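Local coordinates for d-3-phosphoglycerate dehydrogenase oxidoreductase protein (Ralstonia solanacearum, PDB 3GG9) that probably oxidises 3-phospho-D-glycerate with NAD as a D-isomer specific 2-hydroxyacid dehydrogenase, at residues Q161-F166 with S216-V221; S251-V256 with I275-T280. One frame throughout, in Å; residues are numbered along the deposited sequence.

Overall arrangement
Strand 162-166 opens the second, seven-stranded sheet of the chain, that of the nucleotide-binding domain. It leads through helix 170-181, strand 185-189, helix 192-200, strand 204-205 and helix 209-215 before strand 218-221 returns beside it; contact 1 closes that excursion at the middle of the sheet. The chain then forms strand 246-249, whose following loop opens contact 2. Helix 260-267 and strand 272-275 lead into 275-280, which closes this shorter excursion. The two contacts thus follow in series, neither nesting nor crossing, with centres about 17 Å apart. They meet where V221 O probably accepts a hydrogen bond from S251 OG and V221 packs on L255, joining the C-terminal end of strand 218-221 to the loop after strand 246-249.

Contact 1: residues Q161-F166 with S216-V221; sequences QTLGIF and SDVLSV
T162 and D217 grip each other at the start of this parallel strand pair. The amide of T162 gives an almost straight bond (176°) to the anti lone pair of D217 OD2, 2.7 Å away, while T162 O accepts from both D217 N and V218 N. A regular ladder follows, from G164 N to V218 O, S220 N to G164 O and F166 N to S220 O, at 2.7 to 3.0 Å. On the face carrying L163 and I165, the L163 side chain, with CG anti to its own backbone N (chi1 176°), leads CD1 over to V218 CG1, 3.6 Å away. On the opposite face, S216 OG sits 3.1 Å from G164 CA, where glycine has no side chain; its hydrogen bond goes to L212 O.

Behind D217, the Q161 amide stacks on the carboxylate with planes 15° apart, and K242 forms a salt bridge to OD1. Strand 185-189 bonds to the far edge of 162-166, and V218 and V221 touch strand 246-249. Helix 109-123 covers the L163, V218 and S220 face, whereas helix 209-215 packs on F166 and L219; these are the first and fourth strands of a Rossmann-type sheet, brought side by side by the crossover through helix 209-215.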
loop_
_atom_site.group_PDB
_atom_site.type_symbol
_atom_site.label_atom_id
_atom_site.label_comp_id
_atom_site.label_asym_id
_atom_site.label_seq_id
_atom_site.Cartn_x
_atom_site.Cartn_y
_atom_site.Cartn_z
ATOM N N GLN A 161 4.054 -5.607 -16.037
ATOM C CA GLN A 161 4.073 -4.193 -16.383
ATOM C C GLN A 161 5.476 -3.605 -16.310
ATOM O O GLN A 161 6.401 -4.208 -15.779
ATOM C CB GLN A 161 3.157 -3.414 -15.442
ATOM C CG GLN A 161 1.737 -3.890 -15.497
ATOM C CD GLN A 161 0.958 -3.155 -16.546
ATOM O OE1 GLN A 161 0.460 -2.054 -16.300
ATOM N NE2 GLN A 161 0.856 -3.749 -17.737
ATOM N N THR A 162 5.628 -2.417 -16.871
ATOM C CA THR A 162 6.919 -1.746 -16.898
ATOM C C THR A 162 7.099 -0.727 -15.773
ATOM O O THR A 162 6.325 0.245 -15.639
ATOM C CB THR A 162 7.218 -1.135 -18.304
ATOM O OG1 THR A 162 7.239 -2.180 -19.292
ATOM C CG2 THR A 162 8.564 -0.436 -18.323
ATOM N N LEU A 163 8.136 -0.963 -14.977
ATOM C CA LEU A 163 8.598 -0.048 -13.933
ATOM C C LEU A 163 9.805 0.763 -14.409
ATOM O O LEU A 163 10.882 0.204 -14.660
ATOM C CB LEU A 163 8.968 -0.837 -12.672
ATOM C CG LEU A 163 9.564 -0.058 -11.489
ATOM C CD1 LEU A 163 8.572 0.982 -10.935
ATOM C CD2 LEU A 163 10.085 -0.987 -10.373
ATOM N N GLY A 164 9.615 2.079 -14.550
ATOM C CA GLY A 164 10.716 3.003 -14.805
ATOM C C GLY A 164 11.349 3.521 -13.510
ATOM O O GLY A 164 10.655 3.994 -12.599
ATOM N N ILE A 165 12.661 3.363 -13.398
ATOM C CA ILE A 165 13.415 3.886 -12.259
ATOM C C ILE A 165 14.320 5.007 -12.750
ATOM O O ILE A 165 15.290 4.767 -13.478
ATOM C CB ILE A 165 14.215 2.764 -11.521
ATOM C CG1 ILE A 165 13.273 1.664 -10.989
ATOM C CG2 ILE A 165 15.096 3.347 -10.429
ATOM C CD1 ILE A 165 12.199 2.155 -9.994
ATOM N N PHE A 166 13.978 6.235 -12.365
ATOM C CA PHE A 166 14.800 7.412 -12.650
ATOM C C PHE A 166 15.762 7.716 -11.479
ATOM O O PHE A 166 15.391 8.407 -10.523
ATOM C CB PHE A 166 13.875 8.610 -12.966
ATOM C CG PHE A 166 14.558 9.787 -13.649
ATOM C CD1 PHE A 166 13.781 10.791 -14.230
ATOM C CD2 PHE A 166 15.955 9.892 -13.748
ATOM C CE1 PHE A 166 14.379 11.901 -14.863
ATOM C CE2 PHE A 166 16.564 10.987 -14.374
ATOM C CZ PHE A 166 15.770 11.999 -14.937
ATOM N N SER A 216 7.000 3.454 -19.306
ATOM C CA SER A 216 6.725 3.011 -17.938
ATOM C C SER A 216 5.247 3.011 -17.603
ATOM O O SER A 216 4.538 3.972 -17.900
ATOM C CB SER A 216 7.456 3.892 -16.928
ATOM O OG SER A 216 8.851 3.869 -17.138
ATOM N N ASP A 217 4.779 1.940 -16.974
ATOM C CA ASP A 217 3.431 1.924 -16.413
ATOM C C ASP A 217 3.460 2.578 -15.031
ATOM O O ASP A 217 2.493 3.187 -14.588
ATOM C CB ASP A 217 2.894 0.487 -16.357
ATOM C CG ASP A 217 2.775 -0.140 -17.741
ATOM O OD1 ASP A 217 1.923 0.318 -18.539
ATOM O OD2 ASP A 217 3.537 -1.086 -18.043
ATOM N N VAL A 218 4.597 2.432 -14.358
ATOM C CA VAL A 218 4.869 3.077 -13.084
ATOM C C VAL A 218 6.258 3.684 -13.247
ATOM O O VAL A 218 7.199 3.012 -13.672
ATOM C CB VAL A 218 4.831 2.038 -11.909
ATOM C CG1 VAL A 218 5.356 2.631 -10.605
ATOM C CG2 VAL A 218 3.412 1.454 -11.720
ATOM N N LEU A 219 6.386 4.970 -12.946
ATOM C CA LEU A 219 7.688 5.618 -13.009
ATOM C C LEU A 219 8.000 6.215 -11.649
ATOM O O LEU A 219 7.264 7.065 -11.128
ATOM C CB LEU A 219 7.743 6.674 -14.123
ATOM C CG LEU A 219 9.135 7.219 -14.502
ATOM C CD1 LEU A 219 9.094 7.719 -15.934
ATOM C CD2 LEU A 219 9.678 8.313 -13.564
ATOM N N SER A 220 9.107 5.782 -11.070
ATOM C CA SER A 220 9.444 6.274 -9.759
ATOM C C SER A 220 10.777 6.972 -9.767
ATOM O O SER A 220 11.766 6.441 -10.314
ATOM C CB SER A 220 9.411 5.153 -8.723
ATOM O OG SER A 220 9.624 5.700 -7.441
ATOM N N VAL A 221 10.789 8.152 -9.141
ATOM C CA VAL A 221 11.963 9.061 -9.094
ATOM C C VAL A 221 12.819 8.942 -7.827
ATOM O O VAL A 221 12.332 9.151 -6.714
ATOM C CB VAL A 221 11.516 10.556 -9.269
ATOM C CG1 VAL A 221 12.728 11.442 -9.448
ATOM C CG2 VAL A 221 10.656 10.669 -10.473
#

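Contact 2: residues S251-V256 with I275-T280; sequences SRAELV and IDVFET
V277 and A253 provide most of the apolar packing between two loops at the C-terminal ends of neighbouring strands. The two methyl groups of V277 divide the work: a chi1 of -71° sets CG1 anti to the carbonyl carbon and turns it to S251 O, 3.4 Å away, leaving CG2 to meet A253 N at 3.5 Å. In return, A253 CB presses against the F278-E279 peptide, 3.5 Å from E279 N, and the bent E279 chain lays its carboxylate carbon CD alongside the same methyl at 3.7 Å.

In a Rossmann-type sheet such loops follow parallel strands, here 246-249 and 272-275, and N249 bonds to S251, R252 and D276. The short 3-10 turn at 253-255 brings A253 and E254 up to the opposing loop.

Water supplies the polar links. Water 1 accepts from A253 N and lies about 3.0 Å from F278 O and E254 OE2, and water 2 joins E254 OE1 to E279 O. Water 3 bridges V256 O and E279 OE2.

Among the charged groups, R252 has two conformers; in the one given, its NE and NH2 reach waters 1 and 2, and NH2 makes a weak salt bridge to E254 OE2, all less certain for resting on one copy. The E254 and E279 side chains run antiparallel alongside one another, their carboxylate planes 78° apart. E279 OE1 and V277 O hydrogen-bond a glycerol, probably from the crystallisation liquor.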
loop_
_atom_site.group_PDB
_atom_site.type_symbol
_atom_site.label_atom_id
_atom_site.label_comp_id
_atom_site.label_asym_id
_atom_site.label_seq_id
_atom_site.Cartn_x
_atom_site.Cartn_y
_atom_site.Cartn_z
ATOM N N SER A 251 11.083 11.620 -3.510
ATOM C CA SER A 251 12.413 12.215 -3.371
ATOM C C SER A 251 12.358 13.671 -2.912
ATOM O O SER A 251 12.446 13.957 -1.705
ATOM C CB SER A 251 13.201 12.073 -4.668
ATOM O OG SER A 251 13.634 10.727 -4.877
ATOM N N ARG A 252 12.254 14.583 -3.878
ATOM C CA ARG A 252 12.092 16.009 -3.592
ATOM C C ARG A 252 11.138 16.594 -4.633
ATOM O O ARG A 252 11.180 16.208 -5.809
ATOM C CB ARG A 252 13.438 16.760 -3.637
ATOM C CG ARG A 252 14.425 16.511 -2.468
ATOM C CD ARG A 252 13.935 17.034 -1.109
ATOM N NE ARG A 252 13.644 18.470 -1.117
ATOM C CZ ARG A 252 14.529 19.437 -0.863
ATOM N NH1 ARG A 252 15.791 19.142 -0.578
ATOM N NH2 ARG A 252 14.149 20.716 -0.899
ATOM N N ALA A 253 10.263 17.509 -4.201
ATOM C CA ALA A 253 9.272 18.132 -5.112
ATOM C C ALA A 253 9.881 18.941 -6.264
ATOM O O ALA A 253 9.353 18.972 -7.387
ATOM C CB ALA A 253 8.316 19.015 -4.312
ATOM N N GLU A 254 11.017 19.558 -5.992
ATOM C CA GLU A 254 11.647 20.501 -6.904
ATOM C C GLU A 254 12.426 19.808 -8.026
ATOM O O GLU A 254 12.932 20.469 -8.939
ATOM C CB GLU A 254 12.551 21.463 -6.116
ATOM C CG GLU A 254 11.817 22.316 -5.067
ATOM C CD GLU A 254 11.791 21.714 -3.647
ATOM O OE1 GLU A 254 11.525 22.494 -2.708
ATOM O OE2 GLU A 254 12.015 20.484 -3.455
ATOM N N LEU A 255 12.504 18.479 -7.970
ATOM C CA LEU A 255 12.944 17.688 -9.124
ATOM C C LEU A 255 12.044 17.852 -10.346
ATOM O O LEU A 255 12.499 17.679 -11.465
ATOM C CB LEU A 255 13.022 16.207 -8.781
ATOM C CG LEU A 255 14.037 15.774 -7.723
ATOM C CD1 LEU A 255 13.893 14.287 -7.433
ATOM C CD2 LEU A 255 15.451 16.080 -8.157
ATOM N N VAL A 256 10.764 18.143 -10.123
ATOM C CA VAL A 256 9.828 18.434 -11.205
ATOM C C VAL A 256 9.701 19.946 -11.267
ATOM O O VAL A 256 9.596 20.596 -10.231
ATOM C CB VAL A 256 8.428 17.819 -10.956
ATOM C CG1 VAL A 256 7.487 18.062 -12.144
ATOM C CG2 VAL A 256 8.535 16.323 -10.680
ATOM N N ILE A 275 2.703 10.963 -4.299
ATOM C CA ILE A 275 3.817 11.817 -3.876
ATOM C C ILE A 275 3.931 11.874 -2.350
ATOM O O ILE A 275 2.935 11.792 -1.629
ATOM C CB ILE A 275 3.786 13.255 -4.511
ATOM C CG1 ILE A 275 2.578 14.060 -4.042
ATOM C CG2 ILE A 275 3.861 13.244 -6.075
ATOM C CD1 ILE A 275 2.943 15.072 -3.055
ATOM N N ASP A 276 5.151 12.071 -1.873
ATOM C CA ASP A 276 5.412 12.095 -0.434
ATOM C C ASP A 276 6.067 13.414 -0.039
ATOM O O ASP A 276 6.292 13.664 1.114
ATOM C CB ASP A 276 6.281 10.882 -0.046
ATOM C CG ASP A 276 6.519 10.766 1.465
ATOM O OD1 ASP A 276 5.531 10.654 2.221
ATOM O OD2 ASP A 276 7.704 10.765 1.898
ATOM N N VAL A 277 6.310 14.291 -1.006
ATOM C CA VAL A 277 7.138 15.461 -0.760
ATOM C C VAL A 277 6.520 16.681 -1.431
ATOM O O VAL A 277 5.984 16.581 -2.540
ATOM C CB VAL A 277 8.599 15.267 -1.295
ATOM C CG1 VAL A 277 9.350 14.264 -0.440
ATOM C CG2 VAL A 277 8.596 14.833 -2.787
ATOM N N PHE A 278 6.600 17.811 -0.744
ATOM C CA PHE A 278 6.054 19.077 -1.228
ATOM C C PHE A 278 7.116 20.178 -1.176
ATOM O O PHE A 278 8.068 20.076 -0.401
ATOM C CB PHE A 278 4.878 19.488 -0.351
ATOM C CG PHE A 278 3.693 18.564 -0.441
ATOM C CD1 PHE A 278 2.620 18.869 -1.288
ATOM C CD2 PHE A 278 3.630 17.405 0.331
ATOM C CE1 PHE A 278 1.515 18.034 -1.366
ATOM C CE2 PHE A 278 2.531 16.544 0.249
ATOM C CZ PHE A 278 1.462 16.872 -0.584
ATOM N N GLU A 279 6.939 21.239 -1.973
ATOM C CA GLU A 279 7.884 22.369 -1.979
ATOM C C GLU A 279 7.920 23.083 -0.635
ATOM O O GLU A 279 8.969 23.535 -0.183
ATOM C CB GLU A 279 7.536 23.388 -3.064
ATOM C CG GLU A 279 7.773 22.924 -4.481
ATOM C CD GLU A 279 6.582 22.194 -5.045
ATOM O OE1 GLU A 279 5.558 22.077 -4.328
ATOM O OE2 GLU A 279 6.666 21.744 -6.205
ATOM N N THR A 280 6.755 23.187 -0.010
ATOM C CA THR A 280 6.635 23.785 1.300
ATOM C C THR A 280 6.025 22.740 2.217
ATOM O O THR A 280 5.038 22.107 1.857
ATOM C CB THR A 280 5.729 25.042 1.237
ATOM O OG1 THR A 280 6.381 26.046 0.446
ATOM C CG2 THR A 280 5.461 25.599 2.613
HETATM O O HOH W 1 10.480 18.769 -1.493
HETATM O O HOH W 2 11.320 21.803 -0.074
HETATM O O HOH W 3 8.276 21.573 -8.155
#